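PDB 3KH8: MaoC-like dehydratase from Phytophthora Capsici, which probably catalyses the reversible hydration of trans-2-enoyl-CoA thioesters, as a carbon-oxygen lyase of the hot dog-fold hydratase 2 family. Local coordinates for residues Y50-N55 with T165-G170; Y62-G67 with Q72-F77; P88-F93 with Q221-S226; N230-D235 with K240-K245; L252-V257 with A314-G319. All blocks are in the same frame, centred on the assembly; numbering follows the deposited sequence.

How the interactions relate
Five contacts run through the two hot dog halves of the chain, and one of them joins the halves. Interactions 1 and 2 lie in the N-terminal half, interactions 4 and 5 in the MaoC-like half, and interaction 3 bridges the two. Interaction 3 is central: it touches each of the others, its centre lying about 13 Å from that of interaction 2 and 14 Å from that of interaction 1. The first and fourth are farthest apart, about 31 Å between centres. Interactions 1 and 5 reach the same curled antiparallel sheet. Along the chain 50-55/165-170 crosses 88-93/221-226, tying together parts distant in sequence. Interactions 2, 3 and 4, and N55 of interaction 1, also meet the second subunit.

Interaction 1 of 5, residues Y50-N55 with T165-G170; sequences YTATYN and TQFEDG
Y50 opens the segment by sending its ring across to F167 and T165. Its CG lies between the backbone N and the carbonyl carbon (chi1 65°), a torsion that lets the ring end come nearer to the other segment than the direction of its CB suggests. Y50 OH comes 3.3 Å from F167 CZ and 3.5 Å from the methyl T165 CG2, while Y50 CE1 packs on F167 CE1 at 4.0 Å. The two rings meet obliquely. A water joins the polar ends: it lies 2.7 Å from Y50 OH and 2.7 Å from T165 OG1, so the phenol oxygen has a polar partner although it is pressed among carbon atoms. T165 CG2 also covers part of one face of F167, 3.5 Å above the ring plane and toward the rim. Two residues on, A52 points its methyl at the same phenyl ring, CB lying 4.0 Å from F167 CE1. N55 closes the segment as the N-cap of helix 56-65. The contact lies in a curled antiparallel sheet of the N-terminal hot dog half: strands 50-54 and 165-169 run at 67° to one another, about 9.0 Å apart, and both strands 48-54 and 158-169 pair antiparallel with strand 141-154. Helix 91-94 lies against this corner, with L91 on A52 and F167, and P92 on Y50 and F167, while V174 and L177 of strand 172-184 also pack on F167.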
# COMPACT_ATOMS: atom_id res chain seq x y z
N TYR A 50 -4.14 16.72 -19.89
CA TYR A 50 -4.58 15.37 -19.55
C TYR A 50 -5.50 15.38 -18.34
O TYR A 50 -5.74 16.42 -17.74
CB TYR A 50 -3.38 14.43 -19.34
CG TYR A 50 -2.49 14.78 -18.16
CD1 TYR A 50 -2.67 14.15 -16.93
CD2 TYR A 50 -1.48 15.72 -18.28
CE1 TYR A 50 -1.86 14.46 -15.83
CE2 TYR A 50 -0.66 16.04 -17.19
CZ TYR A 50 -0.86 15.41 -15.97
OH TYR A 50 -0.07 15.71 -14.90
N THR A 51 -6.01 14.20 -18.00
CA THR A 51 -6.92 14.03 -16.89
C THR A 51 -6.29 13.13 -15.84
O THR A 51 -5.63 12.15 -16.17
CB THR A 51 -8.27 13.45 -17.37
OG1 THR A 51 -8.77 14.25 -18.45
CG2 THR A 51 -9.30 13.45 -16.25
N ALA A 52 -6.49 13.49 -14.58
CA ALA A 52 -6.02 12.68 -13.46
C ALA A 52 -7.18 12.38 -12.52
O ALA A 52 -8.00 13.26 -12.23
CB ALA A 52 -4.88 13.37 -12.72
N THR A 53 -7.24 11.14 -12.05
CA THR A 53 -8.31 10.69 -11.17
C THR A 53 -7.71 9.88 -10.03
O THR A 53 -6.81 9.07 -10.24
CB THR A 53 -9.34 9.85 -11.96
OG1 THR A 53 -9.96 10.67 -12.96
CG2 THR A 53 -10.43 9.29 -11.04
N TYR A 54 -8.19 10.15 -8.82
CA TYR A 54 -7.80 9.40 -7.63
C TYR A 54 -9.06 9.07 -6.84
O TYR A 54 -10.04 9.83 -6.89
CB TYR A 54 -6.85 10.25 -6.75
CG TYR A 54 -7.52 11.47 -6.16
CD1 TYR A 54 -8.06 11.45 -4.86
CD2 TYR A 54 -7.65 12.65 -6.90
CE1 TYR A 54 -8.69 12.57 -4.33
CE2 TYR A 54 -8.27 13.76 -6.37
CZ TYR A 54 -8.80 13.72 -5.10
OH TYR A 54 -9.42 14.83 -4.59
N ASN A 55 -9.05 7.95 -6.14
CA ASN A 55 -10.11 7.66 -5.17
C ASN A 55 -9.57 7.67 -3.74
O ASN A 55 -8.37 7.89 -3.53
CB ASN A 55 -10.89 6.37 -5.51
CG ASN A 55 -10.02 5.11 -5.52
OD1 ASN A 55 -9.04 4.99 -4.78
ND2 ASN A 55 -10.40 4.15 -6.36
N THR A 165 3.36 21.71 -13.94
CA THR A 165 2.06 21.05 -14.05
C THR A 165 1.05 21.82 -13.21
O THR A 165 1.26 22.05 -12.02
CB THR A 165 2.12 19.58 -13.58
OG1 THR A 165 3.06 18.87 -14.38
CG2 THR A 165 0.75 18.91 -13.71
N GLN A 166 -0.04 22.23 -13.86
CA GLN A 166 -1.14 22.88 -13.17
C GLN A 166 -2.35 21.95 -13.13
O GLN A 166 -2.80 21.47 -14.17
CB GLN A 166 -1.49 24.21 -13.85
CG GLN A 166 -0.48 25.32 -13.63
CD GLN A 166 -0.81 26.58 -14.41
OE1 GLN A 166 -0.60 26.65 -15.62
NE2 GLN A 166 -1.32 27.58 -13.71
N PHE A 167 -2.85 21.69 -11.92
CA PHE A 167 -4.07 20.92 -11.75
C PHE A 167 -5.24 21.81 -11.37
O PHE A 167 -5.10 22.72 -10.55
CB PHE A 167 -3.90 19.81 -10.71
CG PHE A 167 -3.08 18.65 -11.18
CD1 PHE A 167 -3.55 17.81 -12.20
CD2 PHE A 167 -1.83 18.39 -10.62
CE1 PHE A 167 -2.79 16.74 -12.64
CE2 PHE A 167 -1.06 17.32 -11.06
CZ PHE A 167 -1.54 16.50 -12.07
N GLU A 168 -6.38 21.53 -11.98
CA GLU A 168 -7.60 22.30 -11.77
C GLU A 168 -8.83 21.41 -11.92
O GLU A 168 -8.78 20.37 -12.57
CB GLU A 168 -7.67 23.47 -12.77
CG GLU A 168 -7.48 23.05 -14.23
CD GLU A 168 -7.53 24.20 -15.21
OE1 GLU A 168 -7.15 25.34 -14.84
OE2 GLU A 168 -7.94 23.98 -16.36
N ASP A 169 -9.94 21.82 -11.30
CA ASP A 169 -11.25 21.25 -11.61
C ASP A 169 -12.18 22.35 -12.11
O ASP A 169 -11.71 23.45 -12.45
CB ASP A 169 -11.84 20.48 -10.42
CG ASP A 169 -11.96 21.32 -9.16
OD1 ASP A 169 -11.92 22.57 -9.24
OD2 ASP A 169 -12.10 20.72 -8.07
N GLY A 170 -13.48 22.06 -12.17
CA GLY A 170 -14.48 23.04 -12.59
C GLY A 170 -14.55 24.29 -11.72
O GLY A 170 -15.05 25.33 -12.17
O HOH W 1 2.26 16.79 -15.83

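Interaction 2 of 5, residues Y62-G67 with Q72-F77; sequences YAVGIG and QFTYEF
A63 has the most surface buried here, its single methyl pressed against the carbonyl and CB of F73 and the methyl of T74. A63 CB lies 3.3 Å from the carbonyl oxygen F73 O and 4.0 Å from F73 CB, so a small residue lets helix 56-65 come close to the short helix 71-74; the CA atoms of A63 and F73 are 6.1 Å apart. T74 comes next. Its methyl CG2 faces the first helix, 4.2 Å from A63 CB and 4.4 Å from V64 CG1, while its hydroxyl OG1 is bonded back to S69 O. Of the F73 side chain it is CB that meets A63, beside the closer carbonyl oxygen. The ring leads away: CG sits beside the backbone N and anti to the carbonyl carbon (chi1 -58°), taking the phenyl off from helix 56-65 to meet F84 and F263 edge-to-face. Q72 CG covers one face of that ring, 3.9 Å above its centre. A Schellman motif ends helix 56-65. G67, at positive phi (85°), is its C-prime residue, with G67 N bonded to V64 O at 3.0 Å and the next amide to A63 O. Around the pair, R260 of helix 251-266 bonds I66 O and Y223 of helix 219-223 packs on I66, while V222, Q221 and R224 of the second subunit meet V64, T74 and E76, the last in a salt bridge, which places the two helices at the dimer interface.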
# COMPACT_ATOMS: atom_id res chain seq x y z
N TYR A 62 -1.14 6.01 -0.64
CA TYR A 62 -0.08 7.02 -0.62
C TYR A 62 0.40 7.30 0.80
O TYR A 62 1.61 7.34 1.05
CB TYR A 62 -0.55 8.32 -1.29
CG TYR A 62 0.49 9.43 -1.22
CD1 TYR A 62 1.65 9.37 -1.99
CD2 TYR A 62 0.32 10.52 -0.36
CE1 TYR A 62 2.62 10.37 -1.92
CE2 TYR A 62 1.29 11.53 -0.28
CZ TYR A 62 2.44 11.45 -1.07
OH TYR A 62 3.40 12.43 -1.01
N ALA A 63 -0.54 7.51 1.72
CA ALA A 63 -0.20 7.79 3.12
C ALA A 63 0.68 6.69 3.71
O ALA A 63 1.71 6.99 4.32
CB ALA A 63 -1.47 7.98 3.96
N VAL A 64 0.30 5.43 3.52
CA VAL A 64 1.12 4.31 4.00
C VAL A 64 2.44 4.21 3.23
O VAL A 64 3.47 3.84 3.79
CB VAL A 64 0.36 2.93 4.06
CG1 VAL A 64 -0.95 3.05 4.83
CG2 VAL A 64 0.12 2.34 2.68
N GLY A 65 2.41 4.58 1.95
CA GLY A 65 3.60 4.60 1.10
C GLY A 65 4.68 5.54 1.61
O GLY A 65 5.86 5.23 1.50
N ILE A 66 4.28 6.68 2.16
CA ILE A 66 5.25 7.62 2.73
C ILE A 66 5.47 7.39 4.23
O ILE A 66 6.18 8.15 4.89
CB ILE A 66 4.90 9.10 2.41
CG1 ILE A 66 3.53 9.49 2.99
CG2 ILE A 66 4.97 9.35 0.89
CD1 ILE A 66 3.25 11.00 2.96
N GLY A 67 4.86 6.33 4.76
CA GLY A 67 5.10 5.91 6.13
C GLY A 67 4.25 6.61 7.18
O GLY A 67 4.50 6.45 8.38
N GLN A 72 -5.73 10.71 10.65
CA GLN A 72 -6.15 11.79 9.75
C GLN A 72 -5.86 11.44 8.29
O GLN A 72 -6.59 11.86 7.39
CB GLN A 72 -5.45 13.12 10.14
CG GLN A 72 -5.69 14.26 9.14
CD GLN A 72 -5.39 15.64 9.70
OE1 GLN A 72 -4.48 15.83 10.50
NE2 GLN A 72 -6.16 16.63 9.25
N PHE A 73 -4.80 10.66 8.06
CA PHE A 73 -4.40 10.29 6.70
C PHE A 73 -4.56 8.80 6.35
O PHE A 73 -4.54 8.45 5.17
CB PHE A 73 -2.95 10.74 6.44
CG PHE A 73 -2.75 12.22 6.61
CD1 PHE A 73 -3.33 13.12 5.72
CD2 PHE A 73 -1.99 12.71 7.67
CE1 PHE A 73 -3.17 14.49 5.88
CE2 PHE A 73 -1.81 14.09 7.84
CZ PHE A 73 -2.40 14.98 6.94
N THR A 74 -4.74 7.94 7.36
CA THR A 74 -4.81 6.49 7.13
C THR A 74 -6.18 5.87 7.39
O THR A 74 -6.39 4.68 7.09
CB THR A 74 -3.79 5.72 7.99
OG1 THR A 74 -4.05 5.98 9.38
CG2 THR A 74 -2.36 6.12 7.64
N TYR A 75 -7.11 6.65 7.94
CA TYR A 75 -8.44 6.13 8.25
C TYR A 75 -9.54 7.01 7.66
O TYR A 75 -9.73 8.15 8.09
CB TYR A 75 -8.60 5.96 9.77
CG TYR A 75 -9.96 5.44 10.20
CD1 TYR A 75 -10.57 4.37 9.53
CD2 TYR A 75 -10.63 6.00 11.28
CE1 TYR A 75 -11.82 3.89 9.92
CE2 TYR A 75 -11.88 5.52 11.68
CZ TYR A 75 -12.47 4.47 11.00
OH TYR A 75 -13.70 3.99 11.39
N GLU A 76 -10.24 6.46 6.68
CA GLU A 76 -11.26 7.19 5.90
C GLU A 76 -12.37 7.83 6.73
O GLU A 76 -12.97 8.81 6.30
CB GLU A 76 -11.85 6.30 4.80
CG GLU A 76 -12.67 5.09 5.29
CD GLU A 76 -11.82 3.88 5.65
OE1 GLU A 76 -10.57 4.00 5.71
OE2 GLU A 76 -12.41 2.80 5.87
N PHE A 77 -12.65 7.28 7.92
CA PHE A 77 -13.70 7.83 8.78
C PHE A 77 -13.17 8.63 9.97
O PHE A 77 -13.90 8.92 10.91
CB PHE A 77 -14.69 6.74 9.22
CG PHE A 77 -15.49 6.17 8.08
CD1 PHE A 77 -16.28 7.00 7.29
CD2 PHE A 77 -15.45 4.81 7.80
CE1 PHE A 77 -17.01 6.48 6.23
CE2 PHE A 77 -16.18 4.29 6.74
CZ PHE A 77 -16.96 5.12 5.95

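Interaction 3 of 5, residues P88-F93 with Q221-S226; sequences PVCLPF and QVYRLS
C90 packs on S226 and makes a sulfur-aromatic contact with Y223, joining the N-terminal half of the double hot dog to its MaoC-like half. From the backbone, C90 CB comes first, lying 3.5 Å from the carbonyl oxygen S226 O. The sulfur follows, beside the backbone N and anti to the carbonyl carbon (chi1 -69°), and touches both residues, which approach it from directions roughly at right angles: SG is 3.8 Å from S226 CB and 3.9 Å from Y223 OH. The approach to the phenol is oblique, with SG 5.5 Å from the Y223 ring centroid and 51° off the ring normal, so the sulfur is neither squarely over the ring nor in its plane. Y223 reaches it because CG stands opposite the backbone N (chi1 -179°), extending the ring from helix 219-223; H250 meets that ring edge-to-face. Y62 of helix 56-65 packs on C90, Y223 and S226, all of them buried. R224, next in sequence after Y223, turns instead to E76 of the second subunit in a salt bridge. S226 closes a 3-10 turn, S226 N bonding Y223 O at 3.1 Å.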
# COMPACT_ATOMS: atom_id res chain seq x y z
N PRO A 88 -0.61 15.43 -4.74
CA PRO A 88 -0.63 15.82 -6.16
C PRO A 88 0.62 15.48 -6.99
O PRO A 88 0.50 15.28 -8.19
CB PRO A 88 -0.85 17.33 -6.09
CG PRO A 88 -1.70 17.50 -4.89
CD PRO A 88 -1.20 16.49 -3.89
N VAL A 89 1.80 15.37 -6.36
CA VAL A 89 3.02 14.98 -7.09
C VAL A 89 2.92 13.62 -7.77
O VAL A 89 3.66 13.34 -8.72
CB VAL A 89 4.31 15.00 -6.20
CG1 VAL A 89 4.51 16.36 -5.58
CG2 VAL A 89 4.29 13.89 -5.13
N CYS A 90 2.02 12.77 -7.28
CA CYS A 90 1.82 11.44 -7.85
C CYS A 90 0.94 11.44 -9.09
O CYS A 90 1.03 10.53 -9.90
CB CYS A 90 1.22 10.50 -6.79
SG CYS A 90 2.37 10.12 -5.47
N LEU A 91 0.10 12.46 -9.22
CA LEU A 91 -0.93 12.49 -10.28
C LEU A 91 -0.40 12.48 -11.72
O LEU A 91 -1.01 11.84 -12.59
CB LEU A 91 -1.94 13.62 -10.04
CG LEU A 91 -2.81 13.51 -8.79
CD1 LEU A 91 -3.55 14.81 -8.52
CD2 LEU A 91 -3.80 12.33 -8.87
N PRO A 92 0.73 13.17 -12.00
CA PRO A 92 1.33 13.06 -13.33
C PRO A 92 1.83 11.65 -13.68
O PRO A 92 1.92 11.31 -14.86
CB PRO A 92 2.51 14.03 -13.27
CG PRO A 92 2.14 15.00 -12.23
CD PRO A 92 1.42 14.20 -11.19
N PHE A 93 2.15 10.84 -12.67
CA PHE A 93 2.50 9.44 -12.89
C PHE A 93 1.24 8.60 -13.11
O PHE A 93 1.16 7.78 -14.03
CB PHE A 93 3.27 8.87 -11.69
CG PHE A 93 4.61 9.50 -11.45
CD1 PHE A 93 5.76 8.96 -12.01
CD2 PHE A 93 4.73 10.63 -10.63
CE1 PHE A 93 7.01 9.54 -11.78
CE2 PHE A 93 5.98 11.21 -10.40
CZ PHE A 93 7.12 10.67 -10.97
N GLN A 221 8.81 -0.60 -2.26
CA GLN A 221 7.85 -1.59 -2.77
C GLN A 221 6.41 -1.13 -2.52
O GLN A 221 5.50 -1.47 -3.29
CB GLN A 221 8.07 -2.96 -2.13
CG GLN A 221 9.45 -3.58 -2.36
CD GLN A 221 9.52 -5.02 -1.90
OE1 GLN A 221 8.64 -5.50 -1.19
NE2 GLN A 221 10.57 -5.73 -2.31
N VAL A 222 6.22 -0.38 -1.44
CA VAL A 222 4.90 0.15 -1.09
C VAL A 222 4.68 1.51 -1.76
O VAL A 222 3.63 1.75 -2.36
CB VAL A 222 4.70 0.27 0.45
CG1 VAL A 222 3.26 0.69 0.78
CG2 VAL A 222 5.03 -1.05 1.13
N TYR A 223 5.68 2.39 -1.68
CA TYR A 223 5.55 3.74 -2.25
C TYR A 223 5.28 3.73 -3.76
O TYR A 223 4.51 4.56 -4.25
CB TYR A 223 6.76 4.63 -1.91
CG TYR A 223 6.59 6.01 -2.49
CD1 TYR A 223 5.79 6.96 -1.85
CD2 TYR A 223 7.18 6.36 -3.70
CE1 TYR A 223 5.60 8.22 -2.40
CE2 TYR A 223 6.99 7.63 -4.26
CZ TYR A 223 6.21 8.55 -3.60
OH TYR A 223 6.01 9.79 -4.13
N ARG A 224 5.91 2.81 -4.49
CA ARG A 224 5.74 2.74 -5.95
C ARG A 224 4.28 2.54 -6.40
O ARG A 224 3.92 2.86 -7.54
CB ARG A 224 6.65 1.67 -6.57
CG ARG A 224 6.34 0.23 -6.20
CD ARG A 224 7.54 -0.67 -6.48
NE ARG A 224 7.87 -0.74 -7.91
CZ ARG A 224 7.28 -1.56 -8.78
NH1 ARG A 224 6.34 -2.40 -8.38
NH2 ARG A 224 7.65 -1.54 -10.06
N LEU A 225 3.45 2.04 -5.49
CA LEU A 225 2.06 1.74 -5.79
C LEU A 225 1.21 3.01 -5.96
O LEU A 225 0.06 2.94 -6.38
CB LEU A 225 1.46 0.78 -4.75
CG LEU A 225 2.23 -0.54 -4.54
CD1 LEU A 225 1.55 -1.47 -3.54
CD2 LEU A 225 2.45 -1.25 -5.85
N SER A 226 1.81 4.16 -5.65
CA SER A 226 1.16 5.45 -5.87
C SER A 226 1.43 6.03 -7.26
O SER A 226 0.96 7.13 -7.57
CB SER A 226 1.55 6.44 -4.76
OG SER A 226 0.93 6.08 -3.53

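Interaction 4 of 5, residues N230-D235 with K240-K245; sequences NSLHID and KSVGFK
L232, V242 and F244 form a small apolar contact near the surface of the MaoC-like half, joining the turn that precedes helix 236-241 to the chain that leaves it. One methyl does the work: L232 CD1 lies 3.8 Å from V242 CG2 and 4.0 Å from F244 CE2, the two partners side by side before it and the phenyl approached obliquely. L232 crosses V242 at about a right angle. The leucine CG is opposite its backbone N (chi1 179°), extending the chain toward both partners, while P284 packs on F244. Segment 230-235 lies within the sequence motif of the hydratase 2 family, probably part of the active-site region, and is tightly folded. N230 makes an Asx turn, L232 N donating to N230 OD1 at 3.0 Å with an N-H...O angle of 169°, although the donor sits 50° out of the carbonyl plane. S231 O accepts from both I234 N and D235 N. H233 stacks on H250 and bonds I248 O through ND1. D235 is the N-cap of helix 236-241, its OD1 accepting from E237 N. At the other end a Schellman motif with G243 as C-prime turns the chain, bringing F244 round to face L232.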
# COMPACT_ATOMS: atom_id res chain seq x y z
N ASN A 230 9.15 2.85 -11.76
CA ASN A 230 10.56 2.81 -12.17
C ASN A 230 11.33 1.65 -11.52
O ASN A 230 11.38 1.54 -10.29
CB ASN A 230 11.24 4.15 -11.84
CG ASN A 230 12.59 4.33 -12.53
OD1 ASN A 230 13.24 3.37 -12.96
ND2 ASN A 230 13.02 5.59 -12.64
N SER A 231 11.93 0.81 -12.36
CA SER A 231 12.68 -0.37 -11.90
C SER A 231 13.88 -0.02 -11.02
O SER A 231 14.36 -0.85 -10.26
CB SER A 231 13.13 -1.22 -13.09
OG SER A 231 13.95 -0.47 -13.97
N LEU A 232 14.35 1.23 -11.13
CA LEU A 232 15.46 1.74 -10.32
C LEU A 232 15.22 1.55 -8.82
O LEU A 232 16.16 1.33 -8.05
CB LEU A 232 15.71 3.22 -10.65
CG LEU A 232 16.82 4.00 -9.91
CD1 LEU A 232 18.20 3.41 -10.18
CD2 LEU A 232 16.78 5.48 -10.26
N HIS A 233 13.95 1.60 -8.41
CA HIS A 233 13.61 1.56 -6.98
C HIS A 233 13.28 0.16 -6.44
O HIS A 233 12.97 0.01 -5.26
CB HIS A 233 12.47 2.54 -6.69
CG HIS A 233 12.72 3.92 -7.23
ND1 HIS A 233 13.76 4.71 -6.79
CD2 HIS A 233 12.08 4.64 -8.18
CE1 HIS A 233 13.75 5.85 -7.44
NE2 HIS A 233 12.73 5.84 -8.29
N ILE A 234 13.39 -0.86 -7.29
CA ILE A 234 13.00 -2.21 -6.87
C ILE A 234 13.92 -3.34 -7.38
O ILE A 234 14.19 -4.29 -6.65
CB ILE A 234 11.49 -2.48 -7.17
CG1 ILE A 234 11.03 -3.80 -6.53
CG2 ILE A 234 11.19 -2.39 -8.66
CD1 ILE A 234 9.54 -3.90 -6.30
N ASP A 235 14.38 -3.24 -8.63
CA ASP A 235 15.21 -4.27 -9.24
C ASP A 235 16.69 -4.03 -8.93
O ASP A 235 17.27 -3.07 -9.44
CB ASP A 235 14.98 -4.30 -10.76
CG ASP A 235 15.65 -5.49 -11.46
OD1 ASP A 235 16.51 -6.18 -10.86
OD2 ASP A 235 15.31 -5.74 -12.63
N LYS A 240 22.25 -1.91 -9.51
CA LYS A 240 23.68 -2.23 -9.67
C LYS A 240 24.19 -1.81 -11.04
O LYS A 240 25.36 -1.44 -11.19
CB LYS A 240 23.94 -3.72 -9.45
CG LYS A 240 23.94 -4.16 -8.00
CD LYS A 240 24.03 -5.67 -7.89
CE LYS A 240 24.00 -6.13 -6.44
NZ LYS A 240 23.96 -7.61 -6.34
N SER A 241 23.30 -1.88 -12.03
CA SER A 241 23.59 -1.48 -13.41
C SER A 241 24.07 -0.03 -13.53
O SER A 241 24.94 0.27 -14.35
CB SER A 241 22.35 -1.70 -14.29
OG SER A 241 22.30 -0.81 -15.39
N VAL A 242 23.51 0.86 -12.71
CA VAL A 242 23.84 2.28 -12.75
C VAL A 242 24.73 2.74 -11.58
O VAL A 242 24.93 3.94 -11.39
CB VAL A 242 22.58 3.18 -12.87
CG1 VAL A 242 21.96 3.05 -14.26
CG2 VAL A 242 21.56 2.85 -11.78
N GLY A 243 25.24 1.78 -10.81
CA GLY A 243 26.27 2.07 -9.81
C GLY A 243 25.93 1.87 -8.35
O GLY A 243 26.84 1.85 -7.50
N PHE A 244 24.65 1.71 -8.03
CA PHE A 244 24.21 1.56 -6.64
C PHE A 244 24.36 0.13 -6.10
O PHE A 244 24.26 -0.83 -6.86
CB PHE A 244 22.75 2.02 -6.48
CG PHE A 244 22.50 3.44 -6.92
CD1 PHE A 244 22.98 4.52 -6.18
CD2 PHE A 244 21.76 3.70 -8.08
CE1 PHE A 244 22.74 5.83 -6.59
CE2 PHE A 244 21.51 5.01 -8.49
CZ PHE A 244 22.01 6.08 -7.75
N LYS A 245 24.61 0.01 -4.80
CA LYS A 245 24.72 -1.29 -4.13
C LYS A 245 23.38 -2.02 -4.06
O LYS A 245 23.32 -3.25 -4.04
CB LYS A 245 25.29 -1.12 -2.71
CG LYS A 245 24.48 -0.20 -1.79
CD LYS A 245 25.12 -0.02 -0.42
CE LYS A 245 24.41 1.08 0.37
NZ LYS A 245 24.94 1.23 1.75

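Interaction 5 of 5, residues L252-V257 with A314-G319; sequences LCSMGV and AVIVDG
Both I316 and V317, neighbours in sequence, face the same helix residue, S254, which an unbroken strand would not allow. The cause is a classic beta bulge: I316 and V317 together stand opposite A307, so the chain turns a corner and both CB atoms point at helix 251-266. S254 also brings a hydroxyl, rather than an apolar group, to meet them. S254 OG approaches the methyl I316 CD1 at 3.6 Å, and S254 CB lies 3.9 Å from the same methyl and 4.1 Å from V317 CG2, so the small serine is pressed by one branch of each side chain. I316 sends its CG1 branch into the crowded position between backbone N and carbonyl carbon (chi1 59°), and CD1 continues from there to the serine. V317 touches with CG2 alone. Past the bulge, G319 N donates to D318 OD1 at 2.8 Å. Helix 251-266 is the central helix of the C-terminal hot dog, embraced by its curled sheet. Strand 314-324 runs antiparallel between strands 274-281 and 302-309: A307 packs on V317, M255 of the helix rests on I277 and V279, and V279 also touches V317. Y223 of helix 219-223 packs against L252 and C253.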
# COMPACT_ATOMS: atom_id res chain seq x y z
N LEU A 252 10.81 11.43 -4.22
CA LEU A 252 9.53 12.00 -3.82
C LEU A 252 8.97 11.38 -2.53
O LEU A 252 8.19 12.03 -1.82
CB LEU A 252 8.50 11.93 -4.96
CG LEU A 252 8.70 12.95 -6.09
CD1 LEU A 252 7.76 12.65 -7.27
CD2 LEU A 252 8.49 14.38 -5.58
N CYS A 253 9.36 10.15 -2.23
CA CYS A 253 9.00 9.51 -0.96
C CYS A 253 9.74 10.20 0.19
O CYS A 253 9.14 10.53 1.22
CB CYS A 253 9.30 8.00 -1.00
SG CYS A 253 8.83 7.09 0.51
N SER A 254 11.04 10.43 0.01
CA SER A 254 11.84 11.23 0.96
C SER A 254 11.22 12.61 1.18
O SER A 254 11.18 13.10 2.31
CB SER A 254 13.28 11.38 0.46
OG SER A 254 13.94 10.13 0.44
N MET A 255 10.75 13.22 0.10
CA MET A 255 10.07 14.51 0.19
C MET A 255 8.79 14.38 1.01
O MET A 255 8.45 15.27 1.79
CB MET A 255 9.77 15.06 -1.21
CG MET A 255 9.27 16.51 -1.22
SD MET A 255 8.97 17.09 -2.89
CE MET A 255 8.49 18.79 -2.59
N GLY A 256 8.09 13.25 0.84
CA GLY A 256 6.90 12.94 1.64
C GLY A 256 7.22 12.83 3.12
O GLY A 256 6.48 13.37 3.95
N VAL A 257 8.32 12.15 3.44
CA VAL A 257 8.76 11.98 4.82
C VAL A 257 9.06 13.33 5.47
O VAL A 257 8.62 13.60 6.60
CB VAL A 257 9.96 11.00 4.93
CG1 VAL A 257 10.55 10.98 6.33
CG2 VAL A 257 9.53 9.59 4.53
N ALA A 314 24.35 12.03 5.59
CA ALA A 314 24.26 12.59 4.24
C ALA A 314 22.94 13.33 4.03
O ALA A 314 21.87 12.77 4.27
CB ALA A 314 24.43 11.50 3.20
N VAL A 315 23.03 14.57 3.58
CA VAL A 315 21.83 15.33 3.23
C VAL A 315 21.24 14.77 1.93
O VAL A 315 21.93 14.67 0.92
CB VAL A 315 22.10 16.85 3.12
CG1 VAL A 315 22.75 17.40 4.40
CG2 VAL A 315 22.96 17.16 1.92
N ILE A 316 19.96 14.38 1.98
CA ILE A 316 19.29 13.82 0.80
C ILE A 316 18.30 14.79 0.17
O ILE A 316 18.05 14.75 -1.03
CB ILE A 316 18.61 12.45 1.10
CG1 ILE A 316 17.56 12.59 2.22
CG2 ILE A 316 19.67 11.40 1.44
CD1 ILE A 316 16.64 11.38 2.40
N VAL A 317 17.74 15.66 1.00
CA VAL A 317 16.84 16.72 0.56
C VAL A 317 17.40 18.02 1.12
O VAL A 317 17.51 18.19 2.34
CB VAL A 317 15.40 16.48 1.08
CG1 VAL A 317 14.48 17.58 0.62
CG2 VAL A 317 14.87 15.11 0.63
N ASP A 318 17.76 18.94 0.23
CA ASP A 318 18.45 20.17 0.62
C ASP A 318 17.68 21.38 0.12
O ASP A 318 16.78 21.26 -0.72
CB ASP A 318 19.87 20.16 0.04
CG ASP A 318 20.87 20.94 0.90
OD1 ASP A 318 20.48 21.71 1.81
OD2 ASP A 318 22.08 20.77 0.65
N GLY A 319 18.02 22.55 0.67
CA GLY A 319 17.42 23.82 0.26
C GLY A 319 15.91 23.86 0.40
O GLY A 319 15.22 24.44 -0.43